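Local coordinates for GTP-binding protein REM 1 (Homo sapiens, PDB 2NZJ), which binds GDP, here together with a magnesium ion, and probably acts as a Ras-type GTP-binding switch in signalling, at residues A[44-56]-A[158-170]. Numbering follows the deposited sequence.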
loop_
_atom_site.group_PDB
_atom_site.type_symbol
_atom_site.label_atom_id
_atom_site.label_comp_id
_atom_site.label_asym_id
_atom_site.label_seq_id
_atom_site.Cartn_x
_atom_site.Cartn_y
_atom_site.Cartn_z
ATOM N N THR A 44 -6.006 7.496 -13.024
ATOM C CA THR A 44 -6.560 6.420 -13.833
ATOM C C THR A 44 -5.438 5.673 -14.539
ATOM O O THR A 44 -4.696 6.247 -15.323
ATOM C CB THR A 44 -7.570 6.970 -14.815
ATOM O OG1 THR A 44 -8.803 7.133 -14.111
ATOM C CG2 THR A 44 -7.782 6.051 -16.009
ATOM N N LEU A 45 -5.322 4.384 -14.251
ATOM C CA LEU A 45 -4.230 3.578 -14.774
ATOM C C LEU A 45 -4.712 2.621 -15.844
ATOM O O LEU A 45 -5.789 2.036 -15.719
ATOM C CB LEU A 45 -3.611 2.738 -13.663
ATOM C CG LEU A 45 -2.879 3.493 -12.591
ATOM C CD1 LEU A 45 -2.504 2.512 -11.490
ATOM C CD2 LEU A 45 -1.673 4.199 -13.177
ATOM N N THR A 46 -3.894 2.448 -16.873
ATOM C CA THR A 46 -4.157 1.481 -17.922
ATOM C C THR A 46 -3.379 0.199 -17.625
ATOM O O THR A 46 -2.158 0.194 -17.592
ATOM C CB THR A 46 -3.766 2.055 -19.309
ATOM O OG1 THR A 46 -4.638 3.154 -19.627
ATOM C CG2 THR A 46 -3.885 1.006 -20.416
ATOM N N VAL A 47 -4.101 -0.887 -17.391
ATOM C CA VAL A 47 -3.494 -2.163 -17.030
ATOM C C VAL A 47 -4.184 -3.238 -17.849
ATOM O O VAL A 47 -5.405 -3.226 -17.984
ATOM C CB VAL A 47 -3.667 -2.448 -15.556
ATOM C CG1 VAL A 47 -2.843 -3.658 -15.152
ATOM C CG2 VAL A 47 -3.239 -1.255 -14.762
ATOM N N ASP A 48 -3.394 -4.145 -18.422
ATOM C CA ASP A 48 -3.908 -5.196 -19.322
ATOM C C ASP A 48 -4.950 -4.624 -20.299
ATOM O O ASP A 48 -6.038 -5.187 -20.488
ATOM C CB ASP A 48 -4.487 -6.361 -18.508
ATOM C CG ASP A 48 -3.483 -6.929 -17.494
ATOM O OD1 ASP A 48 -2.333 -7.220 -17.876
ATOM O OD2 ASP A 48 -3.845 -7.092 -16.318
ATOM N N GLY A 49 -4.616 -3.478 -20.891
ATOM C CA GLY A 49 -5.448 -2.840 -21.919
ATOM C C GLY A 49 -6.740 -2.187 -21.459
ATOM O O GLY A 49 -7.552 -1.803 -22.291
ATOM N N GLU A 50 -6.906 -2.030 -20.140
ATOM C CA GLU A 50 -8.172 -1.604 -19.514
ATOM C C GLU A 50 -7.910 -0.517 -18.470
ATOM O O GLU A 50 -6.998 -0.629 -17.659
ATOM C CB GLU A 50 -8.841 -2.831 -18.859
ATOM C CG GLU A 50 -10.078 -2.580 -17.974
ATOM C CD GLU A 50 -10.577 -3.851 -17.224
ATOM O OE1 GLU A 50 -10.194 -4.993 -17.590
ATOM O OE2 GLU A 50 -11.371 -3.702 -16.262
ATOM N N ASP A 51 -8.713 0.533 -18.473
ATOM C CA ASP A 51 -8.508 1.650 -17.547
ATOM C C ASP A 51 -9.215 1.414 -16.221
ATOM O O ASP A 51 -10.278 0.828 -16.190
ATOM C CB ASP A 51 -8.999 2.965 -18.168
ATOM C CG ASP A 51 -7.999 3.569 -19.155
ATOM O OD1 ASP A 51 -8.258 4.692 -19.618
ATOM O OD2 ASP A 51 -6.949 2.954 -19.459
ATOM N N THR A 52 -8.597 1.866 -15.133
ATOM C CA THR A 52 -9.178 1.789 -13.799
ATOM C C THR A 52 -8.640 2.934 -12.967
ATOM O O THR A 52 -7.448 3.204 -13.010
ATOM C CB THR A 52 -8.804 0.486 -13.123
ATOM O OG1 THR A 52 -9.499 -0.600 -13.767
ATOM C CG2 THR A 52 -9.138 0.556 -11.628
ATOM N N THR A 53 -9.516 3.607 -12.233
ATOM C CA THR A 53 -9.126 4.709 -11.379
ATOM C C THR A 53 -8.937 4.210 -9.957
ATOM O O THR A 53 -9.777 3.466 -9.413
ATOM C CB THR A 53 -10.187 5.817 -11.361
ATOM O OG1 THR A 53 -10.537 6.156 -12.701
ATOM C CG2 THR A 53 -9.696 7.063 -10.643
ATOM N N LEU A 54 -7.816 4.602 -9.362
ATOM C CA LEU A 54 -7.611 4.391 -7.951
ATOM C C LEU A 54 -7.575 5.747 -7.287
ATOM O O LEU A 54 -6.995 6.696 -7.819
ATOM C CB LEU A 54 -6.323 3.642 -7.689
ATOM C CG LEU A 54 -6.170 2.259 -8.313
ATOM C CD1 LEU A 54 -4.762 1.741 -8.047
ATOM C CD2 LEU A 54 -7.220 1.274 -7.783
ATOM N N VAL A 55 -8.219 5.832 -6.133
ATOM C CA VAL A 55 -8.059 6.953 -5.237
ATOM C C VAL A 55 -7.236 6.423 -4.058
ATOM O O VAL A 55 -7.700 5.549 -3.309
ATOM C CB VAL A 55 -9.423 7.508 -4.785
ATOM C CG1 VAL A 55 -9.240 8.640 -3.775
ATOM C CG2 VAL A 55 -10.245 7.978 -6.019
ATOM N N VAL A 56 -6.011 6.938 -3.920
ATOM C CA VAL A 56 -5.071 6.462 -2.910
ATOM C C VAL A 56 -5.126 7.430 -1.731
ATOM O O VAL A 56 -4.877 8.631 -1.894
ATOM C CB VAL A 56 -3.633 6.331 -3.492
ATOM C CG1 VAL A 56 -2.610 6.073 -2.400
ATOM C CG2 VAL A 56 -3.570 5.189 -4.528
ATOM N N GLU A 158 4.607 -1.080 -10.442
ATOM C CA GLU A 158 4.215 -2.470 -10.313
ATOM C C GLU A 158 3.332 -2.718 -9.051
ATOM O O GLU A 158 2.431 -3.562 -9.069
ATOM C CB GLU A 158 5.462 -3.372 -10.355
ATOM C CG GLU A 158 6.271 -3.327 -11.709
ATOM C CD GLU A 158 7.143 -2.020 -11.976
ATOM O OE1 GLU A 158 7.145 -1.043 -11.182
ATOM O OE2 GLU A 158 7.821 -1.968 -13.033
ATOM N N LEU A 159 3.563 -1.959 -7.977
ATOM C CA LEU A 159 2.706 -2.058 -6.785
ATOM C C LEU A 159 1.271 -1.679 -7.123
ATOM O O LEU A 159 0.333 -2.470 -6.881
ATOM C CB LEU A 159 3.207 -1.186 -5.635
ATOM C CG LEU A 159 2.223 -0.875 -4.508
ATOM C CD1 LEU A 159 1.907 -2.139 -3.754
ATOM C CD2 LEU A 159 2.734 0.216 -3.579
ATOM N N PHE A 160 1.090 -0.490 -7.691
ATOM C CA PHE A 160 -0.266 -0.016 -7.960
ATOM C C PHE A 160 -0.952 -0.777 -9.088
ATOM O O PHE A 160 -2.128 -1.040 -8.999
ATOM C CB PHE A 160 -0.277 1.489 -8.163
ATOM C CG PHE A 160 0.120 2.231 -6.931
ATOM C CD1 PHE A 160 -0.808 2.449 -5.915
ATOM C CD2 PHE A 160 1.436 2.639 -6.741
ATOM C CE1 PHE A 160 -0.439 3.125 -4.745
ATOM C CE2 PHE A 160 1.816 3.302 -5.594
ATOM C CZ PHE A 160 0.878 3.554 -4.586
ATOM N N GLU A 161 -0.217 -1.171 -10.118
ATOM C CA GLU A 161 -0.770 -2.031 -11.187
ATOM C C GLU A 161 -1.200 -3.395 -10.646
ATOM O O GLU A 161 -2.200 -3.950 -11.053
ATOM C CB GLU A 161 0.246 -2.199 -12.322
ATOM C CG GLU A 161 0.483 -0.868 -13.022
ATOM C CD GLU A 161 1.334 -0.915 -14.274
ATOM O OE1 GLU A 161 2.072 -1.903 -14.530
ATOM O OE2 GLU A 161 1.257 0.093 -15.001
ATOM N N GLY A 162 -0.453 -3.897 -9.678
ATOM C CA GLY A 162 -0.785 -5.137 -8.985
ATOM C C GLY A 162 -2.050 -5.014 -8.157
ATOM O O GLY A 162 -2.892 -5.912 -8.168
ATOM N N VAL A 163 -2.200 -3.897 -7.460
ATOM C CA VAL A 163 -3.430 -3.622 -6.727
ATOM C C VAL A 163 -4.647 -3.670 -7.666
ATOM O O VAL A 163 -5.657 -4.323 -7.352
ATOM C CB VAL A 163 -3.389 -2.235 -6.036
ATOM C CG1 VAL A 163 -4.721 -1.888 -5.464
ATOM C CG2 VAL A 163 -2.324 -2.205 -4.964
ATOM N N VAL A 164 -4.558 -2.991 -8.813
ATOM C CA VAL A 164 -5.655 -3.033 -9.804
ATOM C C VAL A 164 -5.993 -4.479 -10.151
ATOM O O VAL A 164 -7.159 -4.878 -10.095
ATOM C CB VAL A 164 -5.312 -2.330 -11.130
ATOM C CG1 VAL A 164 -6.422 -2.539 -12.128
ATOM C CG2 VAL A 164 -5.021 -0.838 -10.933
ATOM N N ARG A 165 -4.978 -5.269 -10.496
ATOM C CA ARG A 165 -5.219 -6.671 -10.900
ATOM C C ARG A 165 -5.909 -7.477 -9.812
ATOM O O ARG A 165 -6.828 -8.218 -10.100
ATOM C CB ARG A 165 -3.920 -7.397 -11.302
ATOM C CG ARG A 165 -3.387 -6.970 -12.651
ATOM C CD ARG A 165 -2.251 -7.808 -13.075
ATOM N NE ARG A 165 -1.748 -7.325 -14.356
ATOM C CZ ARG A 165 -0.713 -6.492 -14.519
ATOM N NH1 ARG A 165 0.002 -6.053 -13.483
ATOM N NH2 ARG A 165 -0.377 -6.116 -15.755
ATOM N N GLN A 166 -5.462 -7.330 -8.570
ATOM C CA GLN A 166 -6.071 -8.037 -7.455
ATOM C C GLN A 166 -7.529 -7.625 -7.238
ATOM O O GLN A 166 -8.391 -8.457 -6.924
ATOM C CB GLN A 166 -5.286 -7.767 -6.188
ATOM C CG GLN A 166 -3.879 -8.291 -6.217
ATOM C CD GLN A 166 -3.839 -9.775 -6.428
ATOM O OE1 GLN A 166 -4.613 -10.507 -5.809
ATOM N NE2 GLN A 166 -2.967 -10.234 -7.327
ATOM N N LEU A 167 -7.803 -6.332 -7.394
ATOM C CA LEU A 167 -9.171 -5.830 -7.287
ATOM C C LEU A 167 -10.079 -6.421 -8.378
ATOM O O LEU A 167 -11.245 -6.694 -8.134
ATOM C CB LEU A 167 -9.192 -4.293 -7.354
ATOM C CG LEU A 167 -8.689 -3.552 -6.109
ATOM C CD1 LEU A 167 -8.566 -2.053 -6.355
ATOM C CD2 LEU A 167 -9.579 -3.835 -4.895
ATOM N N ARG A 168 -9.536 -6.610 -9.577
ATOM C CA ARG A 168 -10.293 -7.175 -10.692
ATOM C C ARG A 168 -10.587 -8.658 -10.505
ATOM O O ARG A 168 -11.556 -9.176 -11.055
ATOM C CB ARG A 168 -9.543 -6.982 -12.004
ATOM C CG ARG A 168 -9.518 -5.562 -12.508
ATOM C CD ARG A 168 -8.598 -5.439 -13.717
ATOM N NE ARG A 168 -8.570 -4.074 -14.231
ATOM C CZ ARG A 168 -7.830 -3.654 -15.248
ATOM N NH1 ARG A 168 -7.039 -4.500 -15.884
ATOM N NH2 ARG A 168 -7.892 -2.389 -15.636
ATOM N N LEU A 169 -9.756 -9.347 -9.735
ATOM C CA LEU A 169 -10.031 -10.747 -9.407
ATOM C C LEU A 169 -11.205 -10.873 -8.423
ATOM O O LEU A 169 -11.907 -11.878 -8.427
ATOM C CB LEU A 169 -8.774 -11.443 -8.865
ATOM C CG LEU A 169 -7.689 -11.671 -9.926
ATOM C CD1 LEU A 169 -6.362 -12.019 -9.283
ATOM C CD2 LEU A 169 -8.111 -12.744 -10.933
ATOM N N ARG A 170 -11.424 -9.852 -7.594
ATOM C CA ARG A 170 -12.626 -9.806 -6.757
ATOM C C ARG A 170 -13.871 -9.888 -7.644
ATOM O O ARG A 170 -14.624 -10.853 -7.563
ATOM C CB ARG A 170 -12.657 -8.533 -5.897
#
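Arg168 of helix 158-170 turns the edge of its guanidinium to the turn end of the 44-56 hairpin, where strands 44-47 and 50-56 join through a type I' turn. Its chain is extended from CG to NE (chi2 173°, chi3 179°), and this length with five N-H donors lets one arginine serve several hairpin oxygens. Arg168 NH1 donates nearly straight to Val47 O at 3.0 Å. Arg168 NH2 serves both Thr52 OG1 (3.0 Å, nearly straight) and Glu50 O (2.8 Å, more bent), all three acceptors lying in the guanidinium plane. The two carbonyls already pair with each other's backbone N-H, and the arginine meets each well above its plane, on the face opposite that N-H. Glu50 stacks its carboxylate centrally over one guanidinium face, giving charge attraction without a directed N-H; Val164 CG1 lies against the opposite face, toward its rim. In a neighbouring salt bridge Arg165 grips Asp48 side-on, NE to OD2 at 2.9 Å (bent) and NH2 to OD1 at 3.1 Å (straighter), the two planes 56° apart, as Val47 CG1 sits over its guanidinium face.

Further along, valine and leucine methyls fill the buried sheet-helix layer without needing polar partners: Val164 CG2 meets Leu54 CD1 at 3.9 Å, and Leu54 CD2 reaches Leu167 CD1. Val56 CG2 touches Phe160 CE1 at 3.8 Å. A leucine in place of Arg168 would probably deprive Val47 O, Glu50 O and Thr52 OG1 of these donors and the Glu50 carboxylate of its stacked countercharge. In this Ras-like fold, directional bonds at the hairpin's turn end thus probably fix its position against the C-terminal helix, while apolar contacts supply burial.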